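PDB 1ODF: probable ATP-dependent kinase TDA10 from Saccharomyces cerevisiae, which probably uses ATP to phosphorylate a substrate not yet identified, having a P-loop kinase fold closely resembling that of bacterial pantothenate kinase. Local coordinates for residues D10-F15 against A269-G274; I34-P39 against L205-T210; G43-S48 against I157-F162; E201-G206 against L265-T270; R261-G266 against K285-E290. All coordinates share one frame; numbering follows the deposited sequence.

Interaction 1 (D10-F15 against A269-G274); sequences DYTIEF and ATLTLG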
# COMPACT_ATOMS: atom_id res chain seq x y z
N ASP A 10 -12.90 -14.37 2.03
CA ASP A 10 -13.04 -15.61 2.76
C ASP A 10 -11.69 -16.09 3.28
O ASP A 10 -11.55 -16.44 4.46
CB ASP A 10 -13.65 -16.68 1.85
CG ASP A 10 -15.10 -16.41 1.51
OD1 ASP A 10 -15.61 -17.04 0.56
OD2 ASP A 10 -15.75 -15.57 2.18
N TYR A 11 -10.70 -16.10 2.40
CA TYR A 11 -9.37 -16.53 2.79
C TYR A 11 -8.73 -15.57 3.78
O TYR A 11 -8.10 -15.99 4.75
CB TYR A 11 -8.48 -16.67 1.56
CG TYR A 11 -8.79 -17.88 0.72
CD1 TYR A 11 -9.39 -17.75 -0.53
CD2 TYR A 11 -8.49 -19.16 1.18
CE1 TYR A 11 -9.68 -18.87 -1.31
CE2 TYR A 11 -8.78 -20.28 0.42
CZ TYR A 11 -9.37 -20.13 -0.82
OH TYR A 11 -9.65 -21.25 -1.58
N THR A 12 -8.90 -14.28 3.53
CA THR A 12 -8.32 -13.27 4.40
C THR A 12 -8.86 -13.33 5.83
O THR A 12 -8.09 -13.28 6.79
CB THR A 12 -8.52 -11.87 3.81
OG1 THR A 12 -7.92 -11.80 2.51
CG2 THR A 12 -7.89 -10.82 4.71
N ILE A 13 -10.18 -13.46 5.97
CA ILE A 13 -10.83 -13.53 7.27
C ILE A 13 -10.40 -14.81 7.98
O ILE A 13 -10.15 -14.82 9.19
CB ILE A 13 -12.38 -13.54 7.14
CG1 ILE A 13 -12.86 -12.16 6.67
CG2 ILE A 13 -13.03 -13.92 8.47
CD1 ILE A 13 -14.37 -12.06 6.51
N GLU A 14 -10.32 -15.89 7.22
CA GLU A 14 -9.91 -17.18 7.73
C GLU A 14 -8.52 -17.02 8.35
O GLU A 14 -8.29 -17.38 9.51
CB GLU A 14 -9.88 -18.16 6.56
CG GLU A 14 -9.23 -19.51 6.81
CD GLU A 14 -9.29 -20.40 5.58
OE1 GLU A 14 -10.41 -20.73 5.14
OE2 GLU A 14 -8.21 -20.76 5.05
N PHE A 15 -7.60 -16.47 7.57
CA PHE A 15 -6.23 -16.24 8.00
C PHE A 15 -6.14 -15.33 9.23
O PHE A 15 -5.46 -15.66 10.20
CB PHE A 15 -5.44 -15.64 6.82
CG PHE A 15 -4.11 -15.03 7.20
CD1 PHE A 15 -3.96 -13.64 7.24
CD2 PHE A 15 -3.01 -15.83 7.47
CE1 PHE A 15 -2.71 -13.07 7.54
CE2 PHE A 15 -1.75 -15.27 7.77
CZ PHE A 15 -1.61 -13.89 7.80
N ALA A 269 3.44 -13.69 10.04
CA ALA A 269 2.92 -14.61 9.05
C ALA A 269 2.43 -13.81 7.85
O ALA A 269 2.14 -12.61 7.96
CB ALA A 269 1.78 -15.46 9.63
N THR A 270 2.36 -14.48 6.70
CA THR A 270 1.90 -13.83 5.48
C THR A 270 1.00 -14.75 4.67
O THR A 270 1.28 -15.94 4.50
CB THR A 270 3.08 -13.41 4.57
OG1 THR A 270 3.90 -12.44 5.25
CG2 THR A 270 2.56 -12.77 3.28
N LEU A 271 -0.10 -14.18 4.18
CA LEU A 271 -1.04 -14.90 3.34
C LEU A 271 -0.87 -14.36 1.93
O LEU A 271 -0.99 -13.16 1.70
CB LEU A 271 -2.48 -14.66 3.81
CG LEU A 271 -3.59 -15.08 2.83
CD1 LEU A 271 -3.61 -16.58 2.68
CD2 LEU A 271 -4.95 -14.58 3.33
N THR A 272 -0.56 -15.24 0.98
CA THR A 272 -0.41 -14.82 -0.41
C THR A 272 -1.56 -15.41 -1.24
O THR A 272 -1.84 -16.61 -1.17
CB THR A 272 0.95 -15.27 -1.03
OG1 THR A 272 2.04 -14.67 -0.30
CG2 THR A 272 1.04 -14.83 -2.49
N LEU A 273 -2.21 -14.54 -2.00
CA LEU A 273 -3.34 -14.95 -2.83
C LEU A 273 -3.06 -14.64 -4.30
O LEU A 273 -2.72 -13.51 -4.65
CB LEU A 273 -4.61 -14.21 -2.42
CG LEU A 273 -5.14 -14.30 -0.99
CD1 LEU A 273 -6.42 -13.49 -0.90
CD2 LEU A 273 -5.41 -15.74 -0.62
N GLY A 274 -3.20 -15.66 -5.14
CA GLY A 274 -2.99 -15.48 -6.56
C GLY A 274 -4.35 -15.33 -7.21
O GLY A 274 -5.20 -16.21 -7.06

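Interaction 2 (I34-P39 against L205-T210); sequences IFFSGP and LGIVFT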
# COMPACT_ATOMS: atom_id res chain seq x y z
N ILE A 34 -1.05 -4.70 10.15
CA ILE A 34 -1.61 -5.57 9.13
C ILE A 34 -1.46 -4.84 7.80
O ILE A 34 -2.10 -3.81 7.55
CB ILE A 34 -3.09 -5.89 9.40
CG1 ILE A 34 -3.22 -6.62 10.74
CG2 ILE A 34 -3.63 -6.78 8.28
CD1 ILE A 34 -4.62 -7.00 11.10
N PHE A 35 -0.57 -5.37 6.96
CA PHE A 35 -0.27 -4.80 5.67
C PHE A 35 -1.00 -5.49 4.53
O PHE A 35 -1.02 -6.73 4.45
CB PHE A 35 1.23 -4.88 5.37
CG PHE A 35 2.09 -4.09 6.31
CD1 PHE A 35 3.19 -4.69 6.93
CD2 PHE A 35 1.83 -2.74 6.56
CE1 PHE A 35 4.02 -3.95 7.78
CE2 PHE A 35 2.65 -1.99 7.41
CZ PHE A 35 3.75 -2.60 8.02
N PHE A 36 -1.61 -4.69 3.66
CA PHE A 36 -2.28 -5.22 2.48
C PHE A 36 -1.50 -4.68 1.30
O PHE A 36 -1.25 -3.47 1.22
CB PHE A 36 -3.73 -4.78 2.39
CG PHE A 36 -4.65 -5.50 3.34
CD1 PHE A 36 -4.65 -5.20 4.70
CD2 PHE A 36 -5.51 -6.48 2.87
CE1 PHE A 36 -5.51 -5.86 5.57
CE2 PHE A 36 -6.38 -7.15 3.73
CZ PHE A 36 -6.38 -6.84 5.08
N SER A 37 -1.10 -5.58 0.40
CA SER A 37 -0.34 -5.23 -0.78
C SER A 37 -0.88 -5.94 -2.02
O SER A 37 -1.15 -7.15 -1.99
CB SER A 37 1.13 -5.61 -0.59
OG SER A 37 1.96 -5.06 -1.59
N GLY A 38 -1.03 -5.20 -3.10
CA GLY A 38 -1.53 -5.79 -4.33
C GLY A 38 -1.50 -4.80 -5.47
O GLY A 38 -1.56 -3.59 -5.25
N PRO A 39 -1.41 -5.27 -6.72
CA PRO A 39 -1.38 -4.33 -7.84
C PRO A 39 -2.62 -3.47 -7.89
O PRO A 39 -3.67 -3.84 -7.35
CB PRO A 39 -1.25 -5.24 -9.06
CG PRO A 39 -0.49 -6.42 -8.52
CD PRO A 39 -1.20 -6.65 -7.19
N LEU A 205 1.20 -8.92 10.22
CA LEU A 205 0.62 -10.00 9.43
C LEU A 205 0.50 -9.37 8.05
O LEU A 205 0.17 -8.19 7.92
CB LEU A 205 -0.76 -10.39 9.97
CG LEU A 205 -0.74 -11.03 11.34
CD1 LEU A 205 -2.16 -11.30 11.79
CD2 LEU A 205 0.08 -12.32 11.28
N GLY A 206 0.78 -10.16 7.02
CA GLY A 206 0.71 -9.62 5.68
C GLY A 206 -0.27 -10.32 4.77
O GLY A 206 -0.44 -11.53 4.85
N ILE A 207 -0.93 -9.53 3.93
CA ILE A 207 -1.90 -10.04 2.97
C ILE A 207 -1.37 -9.61 1.61
O ILE A 207 -1.34 -8.42 1.29
CB ILE A 207 -3.30 -9.41 3.14
CG1 ILE A 207 -3.71 -9.40 4.63
CG2 ILE A 207 -4.30 -10.17 2.25
CD1 ILE A 207 -3.91 -10.75 5.22
N VAL A 208 -0.94 -10.58 0.81
CA VAL A 208 -0.38 -10.29 -0.49
C VAL A 208 -1.24 -10.81 -1.63
O VAL A 208 -1.63 -11.98 -1.65
CB VAL A 208 1.05 -10.88 -0.62
CG1 VAL A 208 1.57 -10.67 -2.05
CG2 VAL A 208 1.97 -10.22 0.39
N PHE A 209 -1.52 -9.91 -2.56
CA PHE A 209 -2.31 -10.22 -3.75
C PHE A 209 -1.37 -10.20 -4.95
O PHE A 209 -0.68 -9.20 -5.18
CB PHE A 209 -3.38 -9.15 -4.00
CG PHE A 209 -4.63 -9.27 -3.17
CD1 PHE A 209 -4.59 -9.75 -1.86
CD2 PHE A 209 -5.86 -8.87 -3.69
CE1 PHE A 209 -5.75 -9.82 -1.09
CE2 PHE A 209 -7.02 -8.93 -2.92
CZ PHE A 209 -6.97 -9.41 -1.62
N THR A 210 -1.32 -11.31 -5.69
CA THR A 210 -0.53 -11.33 -6.90
C THR A 210 -1.45 -11.88 -8.00
O THR A 210 -2.55 -12.35 -7.71
CB THR A 210 0.75 -12.18 -6.77
OG1 THR A 210 1.65 -11.84 -7.83
CG2 THR A 210 0.43 -13.67 -6.84

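Interaction 3 (G43-S48 against I157-F162); sequences GKSFTS and ILEGWF. With SO4 (sulfate ion), chain B.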
# COMPACT_ATOMS: atom_id res chain seq x y z
N GLY A 43 -8.16 -5.06 -6.11
CA GLY A 43 -9.25 -5.07 -5.16
C GLY A 43 -8.78 -5.09 -3.71
O GLY A 43 -9.60 -5.15 -2.78
N LYS A 44 -7.46 -5.03 -3.51
CA LYS A 44 -6.87 -5.05 -2.17
C LYS A 44 -7.39 -3.92 -1.29
O LYS A 44 -7.54 -4.09 -0.07
CB LYS A 44 -5.33 -4.98 -2.28
CG LYS A 44 -4.80 -3.83 -3.15
CD LYS A 44 -4.14 -2.74 -2.32
CE LYS A 44 -4.04 -1.44 -3.11
NZ LYS A 44 -3.47 -1.66 -4.47
N SER A 45 -7.69 -2.78 -1.90
CA SER A 45 -8.21 -1.65 -1.14
C SER A 45 -9.56 -1.98 -0.51
O SER A 45 -9.77 -1.75 0.69
CB SER A 45 -8.36 -0.43 -2.03
OG SER A 45 -7.09 -0.01 -2.50
N PHE A 46 -10.47 -2.50 -1.32
CA PHE A 46 -11.79 -2.87 -0.83
C PHE A 46 -11.64 -3.96 0.24
O PHE A 46 -12.30 -3.91 1.28
CB PHE A 46 -12.66 -3.38 -1.99
CG PHE A 46 -14.02 -3.87 -1.57
CD1 PHE A 46 -15.01 -2.96 -1.19
CD2 PHE A 46 -14.31 -5.23 -1.54
CE1 PHE A 46 -16.27 -3.40 -0.79
CE2 PHE A 46 -15.58 -5.68 -1.14
CZ PHE A 46 -16.56 -4.77 -0.77
N THR A 47 -10.78 -4.94 -0.01
CA THR A 47 -10.58 -6.02 0.96
C THR A 47 -10.08 -5.52 2.32
O THR A 47 -10.55 -5.98 3.38
CB THR A 47 -9.60 -7.08 0.42
OG1 THR A 47 -10.08 -7.57 -0.84
CG2 THR A 47 -9.50 -8.26 1.38
N SER A 48 -9.14 -4.58 2.30
CA SER A 48 -8.59 -4.02 3.55
C SER A 48 -9.69 -3.29 4.32
O SER A 48 -9.76 -3.39 5.55
CB SER A 48 -7.42 -3.07 3.25
OG SER A 48 -7.83 -1.91 2.55
N ILE A 157 -3.99 -1.08 10.40
CA ILE A 157 -4.10 -1.57 9.04
C ILE A 157 -3.59 -0.53 8.05
O ILE A 157 -4.08 0.59 8.01
CB ILE A 157 -5.59 -1.89 8.71
CG1 ILE A 157 -6.12 -2.91 9.72
CG2 ILE A 157 -5.72 -2.42 7.29
CD1 ILE A 157 -7.58 -3.26 9.53
N LEU A 158 -2.58 -0.91 7.27
CA LEU A 158 -2.02 -0.02 6.26
C LEU A 158 -2.07 -0.77 4.92
O LEU A 158 -1.81 -1.98 4.87
CB LEU A 158 -0.58 0.37 6.60
CG LEU A 158 0.10 1.35 5.64
CD1 LEU A 158 -0.61 2.71 5.69
CD2 LEU A 158 1.57 1.49 5.99
N GLU A 159 -2.41 -0.06 3.85
CA GLU A 159 -2.51 -0.69 2.54
C GLU A 159 -1.98 0.19 1.41
O GLU A 159 -2.14 1.41 1.43
CB GLU A 159 -3.96 -1.07 2.24
CG GLU A 159 -4.88 0.11 1.97
CD GLU A 159 -4.84 0.57 0.51
OE1 GLU A 159 -5.31 1.70 0.25
OE2 GLU A 159 -4.36 -0.18 -0.38
N GLY A 160 -1.35 -0.47 0.43
CA GLY A 160 -0.80 0.22 -0.72
C GLY A 160 -0.44 -0.80 -1.80
O GLY A 160 -0.32 -2.00 -1.52
N TRP A 161 -0.25 -0.32 -3.03
CA TRP A 161 0.08 -1.20 -4.14
C TRP A 161 1.55 -1.62 -4.16
O TRP A 161 1.91 -2.56 -4.86
CB TRP A 161 -0.28 -0.53 -5.49
CG TRP A 161 0.51 0.70 -5.76
CD1 TRP A 161 0.22 1.97 -5.36
CD2 TRP A 161 1.79 0.77 -6.40
NE1 TRP A 161 1.25 2.83 -5.70
CE2 TRP A 161 2.22 2.11 -6.33
CE3 TRP A 161 2.62 -0.18 -7.01
CZ2 TRP A 161 3.45 2.53 -6.85
CZ3 TRP A 161 3.83 0.23 -7.52
CH2 TRP A 161 4.24 1.57 -7.44
N PHE A 162 2.40 -0.92 -3.40
CA PHE A 162 3.82 -1.24 -3.36
C PHE A 162 4.37 -1.59 -1.96
O PHE A 162 5.59 -1.63 -1.76
CB PHE A 162 4.64 -0.08 -3.95
CG PHE A 162 4.59 1.18 -3.13
CD1 PHE A 162 5.57 1.45 -2.18
CD2 PHE A 162 3.56 2.10 -3.31
CE1 PHE A 162 5.54 2.62 -1.41
CE2 PHE A 162 3.51 3.28 -2.55
CZ PHE A 162 4.50 3.55 -1.60
S SO4 B . -7.56 -1.50 -5.81
O1 SO4 B . -8.21 -2.43 -6.76
O2 SO4 B . -6.50 -0.75 -6.50
O3 SO4 B . -8.57 -0.55 -5.31
O4 SO4 B . -7.00 -2.26 -4.68

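Interaction 4 (E201-G206 against L265-T270); sequences EIKSLG and LGSIAT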
# COMPACT_ATOMS: atom_id res chain seq x y z
N GLU A 201 11.12 -3.21 14.88
CA GLU A 201 10.16 -2.98 15.94
C GLU A 201 8.72 -3.23 15.48
O GLU A 201 7.80 -3.32 16.29
CB GLU A 201 10.32 -1.55 16.46
CG GLU A 201 9.34 -1.17 17.54
CD GLU A 201 9.75 0.09 18.27
OE1 GLU A 201 10.13 1.07 17.59
OE2 GLU A 201 9.68 0.11 19.52
N ILE A 202 8.52 -3.36 14.17
CA ILE A 202 7.17 -3.58 13.66
C ILE A 202 6.78 -5.05 13.53
O ILE A 202 7.40 -5.81 12.80
CB ILE A 202 6.98 -2.85 12.32
CG1 ILE A 202 6.82 -1.35 12.60
CG2 ILE A 202 5.77 -3.41 11.56
CD1 ILE A 202 6.62 -0.51 11.37
N LYS A 203 5.74 -5.44 14.27
CA LYS A 203 5.23 -6.81 14.24
C LYS A 203 3.97 -6.80 13.40
O LYS A 203 3.07 -5.99 13.65
CB LYS A 203 4.98 -7.32 15.66
CG LYS A 203 6.28 -7.59 16.39
CD LYS A 203 7.11 -8.59 15.59
CE LYS A 203 8.55 -8.62 16.02
NZ LYS A 203 9.36 -9.56 15.17
N SER A 204 3.90 -7.72 12.44
CA SER A 204 2.79 -7.70 11.50
C SER A 204 2.38 -8.99 10.81
O SER A 204 3.12 -9.99 10.77
CB SER A 204 3.14 -6.71 10.40
OG SER A 204 4.35 -7.15 9.78
N LEU A 205 1.20 -8.92 10.22
CA LEU A 205 0.62 -10.00 9.43
C LEU A 205 0.50 -9.37 8.05
O LEU A 205 0.17 -8.19 7.92
CB LEU A 205 -0.76 -10.39 9.97
CG LEU A 205 -0.74 -11.03 11.34
CD1 LEU A 205 -2.16 -11.30 11.79
CD2 LEU A 205 0.08 -12.32 11.28
N GLY A 206 0.78 -10.16 7.02
CA GLY A 206 0.71 -9.62 5.68
C GLY A 206 -0.27 -10.32 4.77
O GLY A 206 -0.44 -11.53 4.85
N LEU A 265 6.07 -10.03 3.78
CA LEU A 265 5.52 -8.70 4.00
C LEU A 265 5.21 -8.64 5.50
O LEU A 265 5.42 -7.63 6.16
CB LEU A 265 4.24 -8.50 3.18
CG LEU A 265 3.44 -7.23 3.51
CD1 LEU A 265 4.29 -5.99 3.28
CD2 LEU A 265 2.17 -7.19 2.67
N GLY A 266 4.70 -9.75 6.03
CA GLY A 266 4.38 -9.83 7.44
C GLY A 266 5.54 -10.45 8.22
O GLY A 266 6.13 -11.44 7.77
N SER A 267 5.87 -9.87 9.37
CA SER A 267 6.96 -10.40 10.18
C SER A 267 6.55 -11.68 10.92
O SER A 267 7.39 -12.53 11.20
CB SER A 267 7.44 -9.35 11.19
OG SER A 267 6.55 -9.24 12.29
N ILE A 268 5.27 -11.82 11.23
CA ILE A 268 4.81 -13.01 11.94
C ILE A 268 4.32 -14.08 10.96
O ILE A 268 4.73 -15.23 11.04
CB ILE A 268 3.66 -12.68 12.89
CG1 ILE A 268 4.13 -11.64 13.92
CG2 ILE A 268 3.18 -13.96 13.55
CD1 ILE A 268 3.03 -11.09 14.77
N ALA A 269 3.44 -13.69 10.04
CA ALA A 269 2.92 -14.61 9.05
C ALA A 269 2.43 -13.81 7.85
O ALA A 269 2.14 -12.61 7.96
CB ALA A 269 1.78 -15.46 9.63
N THR A 270 2.36 -14.48 6.70
CA THR A 270 1.90 -13.83 5.48
C THR A 270 1.00 -14.75 4.67
O THR A 270 1.28 -15.94 4.50
CB THR A 270 3.08 -13.41 4.57
OG1 THR A 270 3.90 -12.44 5.25
CG2 THR A 270 2.56 -12.77 3.28

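Interaction 5 (R261-G266 against K285-E290); sequences RSESLG and KTRCIE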
# COMPACT_ATOMS: atom_id res chain seq x y z
N ARG A 261 7.55 -13.66 -3.87
CA ARG A 261 8.19 -14.96 -3.65
C ARG A 261 8.76 -15.11 -2.24
O ARG A 261 8.74 -16.19 -1.67
CB ARG A 261 9.30 -15.18 -4.70
CG ARG A 261 9.65 -16.65 -4.97
CD ARG A 261 10.66 -16.77 -6.12
NE ARG A 261 10.13 -16.30 -7.40
CZ ARG A 261 9.26 -16.97 -8.16
NH1 ARG A 261 8.83 -18.17 -7.77
NH2 ARG A 261 8.82 -16.45 -9.29
N SER A 262 9.27 -14.01 -1.70
CA SER A 262 9.86 -13.99 -0.36
C SER A 262 8.85 -14.30 0.75
O SER A 262 9.22 -14.79 1.81
CB SER A 262 10.49 -12.63 -0.08
OG SER A 262 9.50 -11.70 0.34
N GLU A 263 7.57 -14.00 0.51
CA GLU A 263 6.53 -14.25 1.49
C GLU A 263 6.90 -13.69 2.87
O GLU A 263 6.84 -14.39 3.88
CB GLU A 263 6.30 -15.76 1.63
CG GLU A 263 5.68 -16.42 0.42
CD GLU A 263 5.45 -17.90 0.65
OE1 GLU A 263 6.42 -18.69 0.55
OE2 GLU A 263 4.31 -18.28 0.96
N SER A 264 7.27 -12.42 2.91
CA SER A 264 7.64 -11.85 4.18
C SER A 264 7.17 -10.42 4.42
O SER A 264 7.81 -9.68 5.17
CB SER A 264 9.16 -11.93 4.37
OG SER A 264 9.83 -11.12 3.44
N LEU A 265 6.07 -10.03 3.78
CA LEU A 265 5.52 -8.70 4.00
C LEU A 265 5.21 -8.64 5.50
O LEU A 265 5.42 -7.63 6.16
CB LEU A 265 4.24 -8.50 3.18
CG LEU A 265 3.44 -7.23 3.51
CD1 LEU A 265 4.29 -5.99 3.28
CD2 LEU A 265 2.17 -7.19 2.67
N GLY A 266 4.70 -9.75 6.03
CA GLY A 266 4.38 -9.83 7.44
C GLY A 266 5.54 -10.45 8.22
O GLY A 266 6.13 -11.44 7.77
N LYS A 285 -1.42 -19.48 -0.30
CA LYS A 285 -0.29 -19.96 0.48
C LYS A 285 -0.09 -19.11 1.74
O LYS A 285 -0.12 -17.87 1.70
CB LYS A 285 0.98 -19.95 -0.37
CG LYS A 285 2.14 -20.75 0.22
CD LYS A 285 3.29 -20.86 -0.77
CE LYS A 285 4.40 -21.78 -0.25
NZ LYS A 285 5.05 -21.26 1.00
N THR A 286 0.09 -19.79 2.87
CA THR A 286 0.30 -19.13 4.14
C THR A 286 1.66 -19.50 4.69
O THR A 286 1.92 -20.66 4.99
CB THR A 286 -0.77 -19.52 5.17
OG1 THR A 286 -2.02 -18.97 4.76
CG2 THR A 286 -0.41 -18.99 6.55
N ARG A 287 2.53 -18.51 4.82
CA ARG A 287 3.85 -18.74 5.35
C ARG A 287 3.94 -18.15 6.75
O ARG A 287 3.68 -16.96 6.95
CB ARG A 287 4.92 -18.09 4.47
CG ARG A 287 6.34 -18.44 4.90
CD ARG A 287 7.32 -17.32 4.62
NE ARG A 287 8.64 -17.61 5.17
CZ ARG A 287 9.60 -16.71 5.37
NH1 ARG A 287 10.77 -17.08 5.87
NH2 ARG A 287 9.39 -15.43 5.08
N CYS A 288 4.28 -18.98 7.73
CA CYS A 288 4.43 -18.50 9.10
C CYS A 288 5.91 -18.57 9.47
O CYS A 288 6.40 -19.60 9.91
CB CYS A 288 3.61 -19.35 10.06
SG CYS A 288 3.72 -18.74 11.74
N ILE A 289 6.60 -17.44 9.28
CA ILE A 289 8.03 -17.32 9.53
C ILE A 289 8.63 -18.18 10.65
O ILE A 289 8.49 -17.90 11.85
CB ILE A 289 8.42 -15.84 9.74
CG1 ILE A 289 8.10 -15.06 8.47
CG2 ILE A 289 9.91 -15.73 10.08
CD1 ILE A 289 8.55 -13.61 8.49
N GLU A 290 9.32 -19.24 10.23
CA GLU A 290 9.98 -20.19 11.11
C GLU A 290 11.32 -19.66 11.63
O GLU A 290 12.26 -19.44 10.86
CB GLU A 290 10.19 -21.52 10.36
CG GLU A 290 9.84 -21.46 8.86
CD GLU A 290 10.78 -20.57 8.04
OE1 GLU A 290 10.91 -19.37 8.34
OE2 GLU A 290 11.39 -21.09 7.07

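Interaction 1 (D10-F15 against A269-G274)
The ring of F15 lies with one face against L271, whose CB sits over the ring centre, 3.7 Å from the F15 centroid and only 8° off the ring normal. This is a CH-pi contact, and it uses the broad flat surface that phenylalanine can offer to a branched aliphatic chain. The two side chains overlap head to tail: L271 sends its CD2 methyl back to the helix, where it meets F15 CB at 3.7 Å, while the ring reaches out over the strand. F15 can do this because its CG stands opposite the backbone N (chi1 166°), which carries the ring to A269. There CE2 packs on the A269 CB at 4.0 Å, and the carbonyl O of A269 meets the rim of the ring. The small methyl of alanine suits a place where a ring must approach the backbone.

One helical turn earlier, L271 CD2 also rests on the carbonyl O of Y11, and Y11 CB touches L273 CD2 at 3.9 Å, while the phenol turns off from the strand. T12 crosses both leucines at about a right angle; its OG1 is hydrogen-bonded to V8 O, so the hydroxyl is satisfied within the helix and can be buried beside methyl groups.

Helix 8-24 runs nearly antiparallel to strand 269-275, at 169° and with axes 9.8 Å apart for these short segments. Alternate strand residues A269, L271 and L273 face it, the layering of a helix on a mainly parallel sheet that characterises the alpha/beta fold of P-loop kinases.

Interaction 2 (I34-P39 against L205-T210)
The carbonyl O of F35 accepts the amide of I207 at 2.8 Å from its N, and G206 CA adds a longer CA-H...O contact to the same oxygen. S37 O repeats the scheme with the amide of F209, again 2.8 Å from that N. In the reverse direction, F35 N donates to L205 O and S37 N to I207 O. These four bonds keep the parallel register of two strands whose short axes lie 4.8 Å apart and diverge by only 10°.

The strands are neighbours at the heart of the kinase sheet, and strand 32-37 leads directly into the P-loop, whose predicted ATP-binding residues begin at G38 and P39. At that exit G38 CA lies against F209 CB, where a side chain on G38 would clash, and P39 CD meets F209 O at 3.3 Å.

F36 and I207 project from one sheet face and lie side by side. I207 CG1 makes a CH-pi contact over a face of the F36 ring, 3.7 Å from its centroid and offset toward the rim, while CB and CG2 touch the CD2 side. Replacing F36 with an alanine would probably open a gap over I207 CG1 and weaken the packing on I157 and E159 of the next strand. From the other face, the S37 hydroxyl, opposite its backbone N (chi1 -169°), bonds to L163 O, which satisfies a small polar group buried beside V208.

Interaction 3 (G43-S48 against I157-F162)
K44 and E159 cross at about a right angle, the lysine chain passing the carboxylate so that CE, rather than the ammonium, lies nearest, 3.0 Å from E159 OE2. NZ itself stands 4.4 Å from OE2, too far for a salt bridge, and runs on beside W161, whose CB it approaches at 3.5 Å. With CG held between the backbone N and the carbonyl carbon (chi1 52°), K44 brings that carbon to 3.1 Å from sulfate O4; bends at chi2 and chi4 then carry CE past E159 OE2 and turn NZ to donate to G38 O. Cutting K44 back to alanine is likely to strip the anion site of positive charge and leave G38 O without this donor.

Further along the helix, the small S48 lays OG against E159 CG at 3.6 Å and bonds to S45 O and Y67 OH.

Backbone amides hold the sulfate: G43 N donates to O1 at 2.7 Å, S45 N to O4 at 2.9 Å, and G41 N joins them. At phi 95°, a side chain on G43 would run into the preceding carbonyl O. This Walker A P-loop is predicted to bind ATP; an anion gripped by amides beside a lysine is consistent with a phosphate site.

Interaction 4 (E201-G206 against L265-T270)
L265 lays its CD2 methyl against G206 CA at 4.1 Å, and the same methyl also packs on F35, S37 and V208, a fitting task for a branched apolar residue. G266 follows, its CA 3.6 Å from G206 N. Both glycines are needed for so close a passage: a side chain on either one would clash with the other's backbone. The amide of G266 is taken by T270 OG1, which ties the turn back on itself.

S267 and S204 then exchange bonds. S267 OG accepts the amide of S204, while S267 N donates to S204 OG, each at 3.1 Å between these heavy atoms. Both hydroxyls sit between their own backbone N and carbonyl carbon (chi1 77° for S267 and 59° for S204), which folds each close to the main chain and within range of the partner's amide. K203 CD also passes alongside S267 OG.

At I268 the amide donates to S204 O at 2.9 Å, with an angle of 167° at the hydrogen, and CB packs on L205 CD2. A269 O receives G206 N at 3.0 Å. T270 pairs with G206 as a parallel strand neighbour, its CA making a CA-H...O contact to G206 O at 3.3 Å; its CG2 methyl packs on the same oxygen.

Serine hydroxyls thus serve as acceptors for main-chain amides in the loop leading to strand 269-275, so these polar backbone groups are satisfied.

Interaction 5 (R261-G266 against K285-E290)
E263 sets its CB against R287 CD at 3.5 Å. Beyond it the glutamate stays extended through CG, with chi2 at -178°, so that CD arrives 3.9 Å from R287 CB and the carboxylate reaches K285. There OE1 receives K285 NZ at 2.9 Å through its syn lone pair, forming a salt bridge. OE2 takes a weaker second bond from the same NZ and lies alongside the lysine chain, 3.3 Å from K285 CD. The two chains cross at about a right angle, the lysine bending at chi4 (-63°) to bring its ammonium round.

R287 uses the backbone of E263 instead. NH2 donates to E263 O at 3.0 Å, almost straight at 174°; E263 O lies in the guanidinium plane of R287, while NH2 stands above the carbonyl plane of E263, off its lone pairs. I289 CG1 packs over one guanidinium face, its CD1 reaching G266 O at 3.3 Å.

E263 leaves helix 249-262 with positive phi. An arginine suits such a site with its long apolar stem and directional donor. At this surface edge, a lysine and an arginine of strand 281-287 thus bind the helix exit, one by charge, the other by a main-chain bond.

Four contacts follow neighbouring strands of one mixed sheet, and all five reach it. Interaction 3 joins strand 155-160 to the P-loop helix; interaction 2 pairs strands 32-37 and 204-211, its centre about 7 Å away; interaction 4 continues to strand 269-275, and interaction 5 reaches the antiparallel edge strand 281-287, its centre about 17 Å from that of interaction 3. Interaction 1 lays helix 8-24 on strand 269-275. Along the chain, interaction 3 is nested within interaction 2, which is nested within interaction 1. Interactions 2 and 4 share L205 and G206, while 4 and 5 share L265 and G266. The predicted ATP site thus sits centrally, with the N-terminal helix beside the P-loop helix and the C-terminal strand at the sheet edge.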